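ADP-dependent (S)-NAD(P)H-hydrate dehydratase (PDB 3BGK) probably dehydrates the S form of hydrated NAD(P)H at the expense of ADP, a step that repairs the damaged coenzyme. Local coordinates at residues A[42-48]-A[306-310]; A[66-70]-A[136-141]; A[149-154]-A[175-179]. One frame throughout, in Å; residues are numbered along the deposited sequence.

In the fold
Contact 1 comes first along the chain and is completed last. Its residues 42-48 run from the end of helix 39-45 into the loop after it, and they meet residues 306-310 of the final helix, 295-310. The large loop it closes holds both other contacts. Contact 2 joins the loop after strand 60-64 to the start of helix 139-151. Contact 3 joins the far end of that same helix to the loop before strand 181-184. Contacts 2 and 3 follow one another without crossing. Contacts 1 and 2 lie on opposite sides of the chain's centre. Contact 1 joins the first and last helices; contacts 2 and 3 tie helix 139-151 to loops beside the sheet.

Contact 1: A[42-48]-A[306-310]; sequences TKKIIKP and MKEMS. With K (potassium ion), chain C.
Ile46 meets the last helix with both arms of its side chain. Ile46 CD1 lies 3.8 Å from Met309 CB and also packs on Met306 CG. The other branch, CG2, is anti to the backbone N and reaches Ser310 CB and the carbonyl of Met306. Met306 and Met309 are selenomethionines. Bends at the second and third torsions of Met309 bring its selenium to Thr42 and Lys43. Met309 SE comes 4.0 Å from Lys43 CG, and the two side chains cross at about a right angle. The backbone joins in through Ile46 O, which takes a CA-H...O contact from Ser310 CA at 3.5 Å. Ile46 O also binds a potassium ion, at 2.9 Å. Lys43 O binds the same ion at 2.7 Å. Ile46 is the centre of an inverse gamma turn just past helix 39-45. Ser310 OG turns back on its own helix and donates to Lys307 O. Further out, Phe260 of helix 249-263 covers Ile46 and Met306, and Tyr291 of a second subunit packs on both. No hydrogen bond crosses the contact. Apolar packing therefore joins the helix ends, while the potassium ion probably balances the partial negative charge of two carbonyl oxygens at a helix C terminus.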
loop_
_atom_site.group_PDB
_atom_site.type_symbol
_atom_site.label_atom_id
_atom_site.label_comp_id
_atom_site.label_asym_id
_atom_site.label_seq_id
_atom_site.Cartn_x
_atom_site.Cartn_y
_atom_site.Cartn_z
ATOM N N THR A 42 14.777 -23.802 -18.450
ATOM C CA THR A 42 14.624 -22.468 -17.871
ATOM C C THR A 42 15.984 -21.816 -17.613
ATOM O O THR A 42 16.164 -20.625 -17.880
ATOM C CB THR A 42 13.763 -22.535 -16.594
ATOM O OG1 THR A 42 12.497 -23.115 -16.925
ATOM C CG2 THR A 42 13.534 -21.154 -15.997
ATOM N N LYS A 43 16.939 -22.605 -17.120
ATOM C CA LYS A 43 18.325 -22.167 -16.986
ATOM C C LYS A 43 18.964 -21.861 -18.338
ATOM O O LYS A 43 19.898 -21.058 -18.409
ATOM C CB LYS A 43 19.179 -23.201 -16.252
ATOM C CG LYS A 43 18.912 -23.316 -14.762
ATOM C CD LYS A 43 19.874 -24.309 -14.122
ATOM C CE LYS A 43 19.183 -25.203 -13.097
ATOM N NZ LYS A 43 18.649 -24.464 -11.915
ATOM N N LYS A 44 18.480 -22.491 -19.405
ATOM C CA LYS A 44 18.998 -22.192 -20.739
ATOM C C LYS A 44 18.512 -20.826 -21.233
ATOM O O LYS A 44 19.257 -20.104 -21.901
ATOM C CB LYS A 44 18.623 -23.284 -21.744
ATOM C CG LYS A 44 19.336 -23.156 -23.093
ATOM C CD LYS A 44 18.400 -23.423 -24.263
ATOM C CE LYS A 44 18.174 -24.913 -24.474
ATOM N NZ LYS A 44 17.216 -25.169 -25.587
ATOM N N ILE A 45 17.269 -20.480 -20.898
ATOM C CA ILE A 45 16.660 -19.222 -21.335
ATOM C C ILE A 45 17.133 -18.027 -20.506
ATOM O O ILE A 45 17.630 -17.042 -21.060
ATOM C CB ILE A 45 15.111 -19.306 -21.348
ATOM C CG1 ILE A 45 14.636 -20.335 -22.390
ATOM C CG2 ILE A 45 14.461 -17.918 -21.561
ATOM C CD1 ILE A 45 15.277 -20.207 -23.771
ATOM N N ILE A 46 16.988 -18.122 -19.186
ATOM C CA ILE A 46 17.410 -17.042 -18.288
ATOM C C ILE A 46 18.939 -16.904 -18.298
ATOM O O ILE A 46 19.650 -17.531 -17.506
ATOM C CB ILE A 46 16.820 -17.191 -16.851
ATOM C CG1 ILE A 46 15.288 -17.348 -16.925
ATOM C CG2 ILE A 46 17.213 -15.993 -15.988
ATOM C CD1 ILE A 46 14.578 -17.545 -15.605
ATOM N N LYS A 47 19.426 -16.096 -19.234
ATOM C CA LYS A 47 20.855 -15.853 -19.403
ATOM C C LYS A 47 21.308 -14.647 -18.585
ATOM O O LYS A 47 20.543 -13.705 -18.412
ATOM C CB LYS A 47 21.190 -15.649 -20.884
ATOM C CG LYS A 47 21.059 -16.916 -21.734
ATOM C CD LYS A 47 22.083 -16.956 -22.873
ATOM C CE LYS A 47 21.603 -16.188 -24.092
ATOM N NZ LYS A 47 22.707 -15.965 -25.066
ATOM N N PRO A 48 22.562 -14.661 -18.095
ATOM C CA PRO A 48 23.053 -13.480 -17.385
ATOM C C PRO A 48 22.994 -12.273 -18.308
ATOM O O PRO A 48 23.244 -12.400 -19.510
ATOM C CB PRO A 48 24.515 -13.832 -17.077
ATOM C CG PRO A 48 24.573 -15.324 -17.133
ATOM C CD PRO A 48 23.588 -15.714 -18.185
HETATM N N MSE A 306 14.893 -15.871 -10.570
HETATM C CA MSE A 306 15.497 -15.663 -11.884
HETATM C C MSE A 306 17.005 -15.481 -11.747
HETATM O O MSE A 306 17.768 -16.029 -12.544
HETATM C CB MSE A 306 14.877 -14.470 -12.612
HETATM C CG MSE A 306 13.469 -14.712 -13.109
HETATM SE SE MSE A 306 12.751 -13.267 -14.199
HETATM C CE MSE A 306 13.807 -13.549 -15.815
ATOM N N LYS A 307 17.419 -14.724 -10.729
ATOM C CA LYS A 307 18.833 -14.561 -10.384
ATOM C C LYS A 307 19.526 -15.905 -10.152
ATOM O O LYS A 307 20.618 -16.128 -10.676
ATOM C CB LYS A 307 18.995 -13.670 -9.153
ATOM C CG LYS A 307 20.432 -13.459 -8.712
ATOM C CD LYS A 307 21.232 -12.704 -9.760
ATOM C CE LYS A 307 22.718 -12.729 -9.449
ATOM N NZ LYS A 307 23.482 -11.932 -10.448
ATOM N N GLU A 308 18.889 -16.779 -9.367
ATOM C CA GLU A 308 19.345 -18.159 -9.150
ATOM C C GLU A 308 19.388 -18.957 -10.456
ATOM O O GLU A 308 20.303 -19.751 -10.672
ATOM C CB GLU A 308 18.430 -18.894 -8.166
ATOM C CG GLU A 308 18.499 -18.454 -6.711
ATOM C CD GLU A 308 17.626 -19.322 -5.798
ATOM O OE1 GLU A 308 16.511 -19.708 -6.217
ATOM O OE2 GLU A 308 18.052 -19.621 -4.657
HETATM N N MSE A 309 18.387 -18.753 -11.310
HETATM C CA MSE A 309 18.291 -19.474 -12.578
HETATM C C MSE A 309 19.395 -19.045 -13.529
HETATM O O MSE A 309 19.862 -19.844 -14.338
HETATM C CB MSE A 309 16.918 -19.270 -13.230
HETATM C CG MSE A 309 15.779 -19.973 -12.507
HETATM SE SE MSE A 309 15.771 -21.913 -12.745
HETATM C CE MSE A 309 15.259 -22.448 -10.955
ATOM N N SER A 310 19.802 -17.780 -13.427
ATOM C CA SER A 310 20.866 -17.244 -14.272
ATOM C C SER A 310 22.240 -17.709 -13.778
ATOM O O SER A 310 23.224 -17.618 -14.508
ATOM C CB SER A 310 20.782 -15.709 -14.398
ATOM O OG SER A 310 21.278 -15.038 -13.251
HETATM K K K C . 21.768 -19.511 -17.276
#

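Contact 2: A[66-70]-A[136-141]; sequences GNYPY and AEDDLA
Asp138 OD2 has two nitrogens close by, one from each segment. Asp138 OD2 accepts a bond from Ala141 N at 3.2 Å, met on the anti side and 33° out of the carboxylate plane. This is the N-cap bond of helix 139-151. From across the contact Asn67 ND2 comes within 3.0 Å of Asp138 OD2. The two side chains come from opposite directions, with the amide and carboxylate planes 48° apart. Asn67 ND2 also donates to Leu135 O, just before the second segment, so the amide is held against the chain that leads into the helix. Asn67 CG is anti to the backbone N (chi1 -169°), which carries the amide across to the N-cap. Asn67 OD1 rests 3.8 Å from Leu140 CD2 in the first turn of the helix.

A second, apolar touch lies beside the first. Ala136 CB sits at the edge of the Tyr70 ring, in its plane, 3.8 Å from Tyr70 CE1.

The 66-70 segment owes its shape to a tight turn. Tyr70 N bonds to Asn67 O at 2.7 Å, and Pro69 follows a cis peptide bond. Pro69 CB lies over the centre of the Tyr68 ring, while Pro69 CD lies over a face of the Tyr70 ring. Tyr68 OH then bonds to Glu115 and Asp112 of a third subunit, so the turn also belongs to a subunit interface.

Gly134 and Ala73, both predicted to bind the hydrated coenzyme, lie close to Tyr70. The arrangement is a type VI turn with a cis proline, set beside a capped helix N terminus. It is consistent with loops at the strand ends that border the substrate pocket in this ribokinase-like fold.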
loop_
_atom_site.group_PDB
_atom_site.type_symbol
_atom_site.label_atom_id
_atom_site.label_comp_id
_atom_site.label_asym_id
_atom_site.label_seq_id
_atom_site.Cartn_x
_atom_site.Cartn_y
_atom_site.Cartn_z
ATOM N N GLY A 66 -7.862 -4.647 -16.902
ATOM C CA GLY A 66 -8.230 -4.043 -15.628
ATOM C C GLY A 66 -9.406 -3.114 -15.802
ATOM O O GLY A 66 -9.552 -2.127 -15.074
ATOM N N ASN A 67 -10.232 -3.430 -16.796
ATOM C CA ASN A 67 -11.490 -2.750 -17.008
ATOM C C ASN A 67 -12.388 -3.067 -15.825
ATOM O O ASN A 67 -12.383 -4.198 -15.322
ATOM C CB ASN A 67 -12.130 -3.231 -18.307
ATOM C CG ASN A 67 -13.314 -2.379 -18.742
ATOM O OD1 ASN A 67 -13.605 -1.330 -18.156
ATOM N ND2 ASN A 67 -14.001 -2.830 -19.788
ATOM N N TYR A 68 -13.123 -2.054 -15.370
ATOM C CA TYR A 68 -14.077 -2.204 -14.276
ATOM C C TYR A 68 -15.023 -3.389 -14.519
ATOM O O TYR A 68 -15.568 -3.534 -15.619
ATOM C CB TYR A 68 -14.887 -0.909 -14.087
ATOM C CG TYR A 68 -15.859 -0.976 -12.930
ATOM C CD1 TYR A 68 -17.185 -1.358 -13.129
ATOM C CD2 TYR A 68 -15.444 -0.681 -11.633
ATOM C CE1 TYR A 68 -18.077 -1.437 -12.061
ATOM C CE2 TYR A 68 -16.320 -0.759 -10.561
ATOM C CZ TYR A 68 -17.632 -1.134 -10.779
ATOM O OH TYR A 68 -18.500 -1.202 -9.717
ATOM N N PRO A 69 -15.227 -4.236 -13.494
ATOM C CA PRO A 69 -14.620 -4.177 -12.167
ATOM C C PRO A 69 -13.400 -5.096 -11.946
ATOM O O PRO A 69 -13.060 -5.404 -10.799
ATOM C CB PRO A 69 -15.783 -4.605 -11.264
ATOM C CG PRO A 69 -16.663 -5.495 -12.147
ATOM C CD PRO A 69 -16.199 -5.339 -13.577
ATOM N N TYR A 70 -12.725 -5.498 -13.019
ATOM C CA TYR A 70 -11.602 -6.448 -12.911
ATOM C C TYR A 70 -10.209 -5.792 -12.864
ATOM O O TYR A 70 -9.246 -6.281 -13.478
ATOM C CB TYR A 70 -11.702 -7.510 -14.014
ATOM C CG TYR A 70 -13.110 -8.039 -14.185
ATOM C CD1 TYR A 70 -13.891 -7.658 -15.275
ATOM C CD2 TYR A 70 -13.672 -8.890 -13.236
ATOM C CE1 TYR A 70 -15.196 -8.129 -15.426
ATOM C CE2 TYR A 70 -14.976 -9.359 -13.371
ATOM C CZ TYR A 70 -15.732 -8.974 -14.466
ATOM O OH TYR A 70 -17.016 -9.447 -14.603
ATOM N N ALA A 136 -12.711 -7.538 -19.614
ATOM C CA ALA A 136 -14.168 -7.711 -19.708
ATOM C C ALA A 136 -14.638 -7.753 -21.169
ATOM O O ALA A 136 -13.820 -7.890 -22.089
ATOM C CB ALA A 136 -14.922 -6.643 -18.894
ATOM N N GLU A 137 -15.950 -7.653 -21.375
ATOM C CA GLU A 137 -16.537 -7.878 -22.697
ATOM C C GLU A 137 -17.528 -6.802 -23.131
ATOM O O GLU A 137 -18.150 -6.926 -24.189
ATOM C CB GLU A 137 -17.175 -9.274 -22.767
ATOM C CG GLU A 137 -16.147 -10.394 -22.879
ATOM C CD GLU A 137 -16.746 -11.784 -22.782
ATOM O OE1 GLU A 137 -17.614 -12.130 -23.616
ATOM O OE2 GLU A 137 -16.327 -12.538 -21.876
ATOM N N ASP A 138 -17.658 -5.749 -22.321
ATOM C CA ASP A 138 -18.567 -4.630 -22.616
ATOM C C ASP A 138 -18.156 -3.830 -23.863
ATOM O O ASP A 138 -17.235 -4.225 -24.587
ATOM C CB ASP A 138 -18.727 -3.712 -21.389
ATOM C CG ASP A 138 -17.409 -3.099 -20.921
ATOM O OD1 ASP A 138 -17.435 -2.364 -19.908
ATOM O OD2 ASP A 138 -16.351 -3.347 -21.548
ATOM N N ASP A 139 -18.838 -2.714 -24.110
ATOM C CA ASP A 139 -18.565 -1.905 -25.299
ATOM C C ASP A 139 -17.155 -1.306 -25.326
ATOM O O ASP A 139 -16.508 -1.296 -26.372
ATOM C CB ASP A 139 -19.637 -0.826 -25.487
ATOM C CG ASP A 139 -20.898 -1.366 -26.158
ATOM O OD1 ASP A 139 -20.785 -2.317 -26.970
ATOM O OD2 ASP A 139 -22.001 -0.837 -25.877
ATOM N N LEU A 140 -16.684 -0.832 -24.173
ATOM C CA LEU A 140 -15.327 -0.286 -24.061
ATOM C C LEU A 140 -14.243 -1.319 -24.404
ATOM O O LEU A 140 -13.231 -0.979 -25.015
ATOM C CB LEU A 140 -15.084 0.321 -22.668
ATOM C CG LEU A 140 -13.686 0.874 -22.348
ATOM C CD1 LEU A 140 -13.261 1.974 -23.328
ATOM C CD2 LEU A 140 -13.599 1.362 -20.905
ATOM N N ALA A 141 -14.472 -2.573 -24.014
ATOM C CA ALA A 141 -13.546 -3.670 -24.301
ATOM C C ALA A 141 -13.451 -3.973 -25.802
ATOM O O ALA A 141 -12.352 -4.159 -26.331
ATOM C CB ALA A 141 -13.948 -4.912 -23.523
#

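Contact 3: A[149-154]-A[175-179]; sequences WQAIEP and IWPTK
Trp149 makes the aromatic contacts. The edge of its six-membered ring points to the face of the Trp176 six-membered ring, in an offset edge-to-face pair. The centroids are 5.5 Å apart and the planes stand at 63°. The closest atoms are Trp149 CH2 and Trp176 CE3, at 3.5 Å.

The CH-pi contact uses a face of the same indole. Pro177 CD lies 3.8 Å from the centroid of the Trp149 six-membered ring, 25° off its normal and shifted toward the rim. With chi1 at -159° the indole of Trp149 swings away from its own backbone N and reaches Pro177 from the end of helix 139-151.

Aliphatic contacts continue from there. Pro177 CB packs 3.7 Å from Ile152 CB, so the proline ring touches both Trp149 and Ile152. Ile152 CG2 reaches Thr178 CG2 at 3.8 Å.

Polar groups meet beside this cluster without a hydrogen bond across it. Pro154 O stands 3.3 Å from Thr178 OG1, but that hydroxyl is bonded to Gln156 O and Gln180 N.

Around the contact, Leu158 of strand 157-161 backs Trp149, Ile152 and Thr178. Leu168 of helix 163-170 touches both tryptophans, and Arg171 makes a cation-pi contact with Trp149.

With no hydrogen bond between the segments, the end of helix 139-151 is joined to the loop before strand 181-184 by ring and aliphatic packing. The Thr178 hydroxyl is satisfied by the chain leading into the two neighbouring strands.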
loop_
_atom_site.group_PDB
_atom_site.type_symbol
_atom_site.label_atom_id
_atom_site.label_comp_id
_atom_site.label_asym_id
_atom_site.label_seq_id
_atom_site.Cartn_x
_atom_site.Cartn_y
_atom_site.Cartn_z
ATOM N N TRP A 149 -6.102 -4.230 -32.316
ATOM C CA TRP A 149 -6.052 -5.120 -33.474
ATOM C C TRP A 149 -5.638 -4.420 -34.774
ATOM O O TRP A 149 -4.950 -5.012 -35.604
ATOM C CB TRP A 149 -7.398 -5.830 -33.658
ATOM C CG TRP A 149 -7.288 -7.083 -34.469
ATOM C CD1 TRP A 149 -7.629 -7.248 -35.785
ATOM C CD2 TRP A 149 -6.771 -8.343 -34.026
ATOM N NE1 TRP A 149 -7.363 -8.539 -36.182
ATOM C CE2 TRP A 149 -6.837 -9.231 -35.124
ATOM C CE3 TRP A 149 -6.262 -8.810 -32.805
ATOM C CZ2 TRP A 149 -6.417 -10.561 -35.038
ATOM C CZ3 TRP A 149 -5.845 -10.134 -32.719
ATOM C CH2 TRP A 149 -5.921 -10.990 -33.833
ATOM N N GLN A 150 -6.048 -3.165 -34.948
ATOM C CA GLN A 150 -5.682 -2.392 -36.146
ATOM C C GLN A 150 -4.327 -1.677 -36.025
ATOM O O GLN A 150 -3.732 -1.281 -37.033
ATOM C CB GLN A 150 -6.782 -1.387 -36.512
ATOM C CG GLN A 150 -8.069 -2.031 -37.037
ATOM N N ALA A 151 -3.846 -1.525 -34.793
ATOM C CA ALA A 151 -2.594 -0.817 -34.531
ATOM C C ALA A 151 -1.372 -1.735 -34.361
ATOM O O ALA A 151 -0.230 -1.261 -34.362
ATOM C CB ALA A 151 -2.756 0.106 -33.319
ATOM N N ILE A 152 -1.611 -3.038 -34.218
ATOM C CA ILE A 152 -0.518 -4.005 -34.070
ATOM C C ILE A 152 0.327 -4.069 -35.338
ATOM O O ILE A 152 -0.187 -3.982 -36.454
ATOM C CB ILE A 152 -1.018 -5.429 -33.643
ATOM C CG1 ILE A 152 -1.605 -5.416 -32.220
ATOM C CG2 ILE A 152 0.092 -6.478 -33.754
ATOM C CD1 ILE A 152 -0.628 -5.006 -31.107
ATOM N N GLU A 153 1.635 -4.198 -35.136
ATOM C CA GLU A 153 2.616 -4.206 -36.205
ATOM C C GLU A 153 3.246 -5.599 -36.268
ATOM O O GLU A 153 3.208 -6.331 -35.278
ATOM C CB GLU A 153 3.668 -3.122 -35.932
ATOM C CG GLU A 153 3.073 -1.708 -35.695
ATOM C CD GLU A 153 4.067 -0.708 -35.093
ATOM O OE1 GLU A 153 3.709 0.485 -34.998
ATOM O OE2 GLU A 153 5.199 -1.097 -34.715
ATOM N N PRO A 154 3.804 -5.986 -37.431
ATOM C CA PRO A 154 4.369 -7.341 -37.626
ATOM C C PRO A 154 5.552 -7.734 -36.714
ATOM O O PRO A 154 5.727 -8.922 -36.415
ATOM C CB PRO A 154 4.823 -7.322 -39.089
ATOM C CG PRO A 154 4.042 -6.200 -39.721
ATOM C CD PRO A 154 3.917 -5.171 -38.657
ATOM N N ILE A 175 -7.071 -11.691 -41.547
ATOM C CA ILE A 175 -5.630 -11.447 -41.509
ATOM C C ILE A 175 -5.187 -11.078 -40.096
ATOM O O ILE A 175 -5.763 -10.190 -39.455
ATOM C CB ILE A 175 -5.188 -10.346 -42.510
ATOM C CG1 ILE A 175 -5.563 -10.736 -43.942
ATOM C CG2 ILE A 175 -3.673 -10.087 -42.411
ATOM C CD1 ILE A 175 -5.291 -9.650 -44.983
ATOM N N TRP A 176 -4.161 -11.780 -39.627
ATOM C CA TRP A 176 -3.560 -11.523 -38.328
ATOM C C TRP A 176 -2.518 -10.415 -38.464
ATOM O O TRP A 176 -1.697 -10.452 -39.388
ATOM C CB TRP A 176 -2.942 -12.809 -37.776
ATOM C CG TRP A 176 -3.972 -13.881 -37.518
ATOM C CD1 TRP A 176 -4.592 -14.669 -38.451
ATOM C CD2 TRP A 176 -4.505 -14.275 -36.246
ATOM N NE1 TRP A 176 -5.478 -15.527 -37.837
ATOM C CE2 TRP A 176 -5.443 -15.306 -36.486
ATOM C CE3 TRP A 176 -4.282 -13.858 -34.928
ATOM C CZ2 TRP A 176 -6.155 -15.925 -35.455
ATOM C CZ3 TRP A 176 -4.992 -14.475 -33.902
ATOM C CH2 TRP A 176 -5.915 -15.496 -34.172
ATOM N N PRO A 177 -2.547 -9.424 -37.550
ATOM C CA PRO A 177 -1.660 -8.261 -37.630
ATOM C C PRO A 177 -0.211 -8.601 -37.269
ATOM O O PRO A 177 0.697 -7.819 -37.551
ATOM C CB PRO A 177 -2.261 -7.293 -36.605
ATOM C CG PRO A 177 -2.903 -8.169 -35.605
ATOM C CD PRO A 177 -3.420 -9.362 -36.363
ATOM N N THR A 178 -0.014 -9.755 -36.640
ATOM C CA THR A 178 1.316 -10.290 -36.374
ATOM C C THR A 178 1.282 -11.814 -36.394
ATOM O O THR A 178 0.224 -12.416 -36.218
ATOM C CB THR A 178 1.910 -9.769 -35.038
ATOM O OG1 THR A 178 3.215 -10.327 -34.850
ATOM C CG2 THR A 178 1.027 -10.140 -33.854
ATOM N N LYS A 179 2.440 -12.425 -36.626
ATOM C CA LYS A 179 2.575 -13.881 -36.614
ATOM C C LYS A 179 3.045 -14.350 -35.239
ATOM O O LYS A 179 2.945 -15.536 -34.903
ATOM C CB LYS A 179 3.576 -14.334 -37.680
ATOM C CG LYS A 179 3.164 -14.041 -39.113
ATOM C CD LYS A 179 4.292 -14.402 -40.071
ATOM C CE LYS A 179 3.882 -14.193 -41.525
ATOM N NZ LYS A 179 4.823 -14.877 -42.464
#